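Local coordinates for probable conserved lipoprotein LpqI (PDB 6GFV) that cleaves terminal beta-1,4-linked N-acetylglucosamine from peptidoglycan fragments, thereby supporting cell-wall recycling in Mycobacterium tuberculosis, at residues G61-A64 / E65-G69. Residues are numbered along the deposited sequence; the frame is centred on the assembly and turned at random.
Sequences GALA and EIVAG
Three successive i to i+4 backbone hydrogen bonds link Ala62, Leu63 and Ala64 to Ile66, Val67 and Ala68, defining a short alpha-helix, 62-69, the helix of a beta-alpha-beta unit between parallel strands 47-50 and 76-83 of the TIM-barrel-type glycosyl hydrolase family 3 domain. The central bond is the straightest: Val67 N meets Leu63 O at 2.9 Å with an N-H...O angle of 171°. Ile66 N lies farther from Ala62 O, at 3.3 Å, though within the carbonyl plane; Ala68 N reaches Ala64 O at 2.9 Å but is tilted 32° from that plane. The apolar side-chain contact on the same i to i+4 spacing is Leu63 with Val67. Leu63, whose CG lies trans to N and beside the carbonyl carbon, carries CD1 obliquely across to Val67 CG2 at 3.9 Å. Ile66, on the face packed against helix 33-43, touches Ala36, Gln37 and Val40, while Ala62 meets Ala33 of the same helix. Leu75, in the following loop, touches both Ile66 and Val67. Because Ile66 CG1 stands beside its own backbone N (chi1 -69°), the branch runs back along the preceding turn, bringing CG1 within 3.3 Å of Ala62 O and CD1 within 3.6 Å of Ala62 O.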
loop_
_atom_site.group_PDB
_atom_site.type_symbol
_atom_site.label_atom_id
_atom_site.label_comp_id
_atom_site.label_asym_id
_atom_site.label_seq_id
_atom_site.Cartn_x
_atom_site.Cartn_y
_atom_site.Cartn_z
ATOM N N GLY A 61 -13.273 19.836 5.838
ATOM C CA GLY A 61 -12.600 20.800 6.682
ATOM C C GLY A 61 -11.855 20.141 7.811
ATOM O O GLY A 61 -10.843 20.662 8.265
ATOM N N ALA A 62 -12.346 18.990 8.258
ATOM C CA ALA A 62 -11.699 18.254 9.336
ATOM C C ALA A 62 -10.278 17.822 8.980
ATOM O O ALA A 62 -9.372 17.912 9.799
ATOM C CB ALA A 62 -12.512 17.032 9.711
ATOM N N LEU A 63 -10.105 17.337 7.759
ATOM C CA LEU A 63 -8.855 16.684 7.375
ATOM C C LEU A 63 -7.665 17.631 7.441
ATOM O O LEU A 63 -6.625 17.271 7.958
ATOM C CB LEU A 63 -8.971 16.082 5.969
ATOM C CG LEU A 63 -7.754 15.258 5.483
ATOM C CD1 LEU A 63 -7.371 14.131 6.477
ATOM C CD2 LEU A 63 -7.994 14.687 4.092
ATOM N N ALA A 64 -7.819 18.844 6.920
ATOM C CA ALA A 64 -6.705 19.796 6.871
ATOM C C ALA A 64 -6.147 20.126 8.256
ATOM O O ALA A 64 -4.945 20.256 8.418
ATOM C CB ALA A 64 -7.122 21.055 6.163
ATOM N N GLU A 65 -7.001 20.229 9.264
ATOM C CA GLU A 65 -6.505 20.440 10.623
ATOM C C GLU A 65 -5.762 19.223 11.151
ATOM O O GLU A 65 -4.747 19.343 11.830
ATOM C CB GLU A 65 -7.648 20.769 11.579
ATOM C CG GLU A 65 -7.200 21.051 13.007
ATOM C CD GLU A 65 -6.838 22.507 13.233
ATOM O OE1 GLU A 65 -7.027 23.309 12.302
ATOM O OE2 GLU A 65 -6.371 22.849 14.336
ATOM N N ILE A 66 -6.296 18.048 10.855
ATOM C CA ILE A 66 -5.727 16.796 11.340
ATOM C C ILE A 66 -4.343 16.609 10.748
ATOM O O ILE A 66 -3.399 16.251 11.449
ATOM C CB ILE A 66 -6.610 15.597 10.982
ATOM C CG1 ILE A 66 -7.914 15.653 11.773
ATOM C CG2 ILE A 66 -5.884 14.299 11.262
ATOM C CD1 ILE A 66 -8.956 14.686 11.297
ATOM N N VAL A 67 -4.229 16.880 9.456
ATOM C CA VAL A 67 -2.940 16.848 8.800
ATOM C C VAL A 67 -2.018 17.938 9.347
ATOM O O VAL A 67 -0.844 17.693 9.596
ATOM C CB VAL A 67 -3.087 17.002 7.282
ATOM C CG1 VAL A 67 -1.725 17.178 6.633
ATOM C CG2 VAL A 67 -3.815 15.814 6.704
ATOM N N ALA A 68 -2.547 19.136 9.550
ATOM C CA ALA A 68 -1.723 20.253 10.026
ATOM C C ALA A 68 -1.079 19.970 11.384
ATOM O O ALA A 68 0.032 20.422 11.654
ATOM C CB ALA A 68 -2.546 21.515 10.096
ATOM N N GLY A 69 -1.761 19.202 12.225
ATOM C CA GLY A 69 -1.284 18.937 13.567
ATOM C C GLY A 69 -0.282 17.809 13.734
ATOM O O GLY A 69 0.298 17.673 14.798
#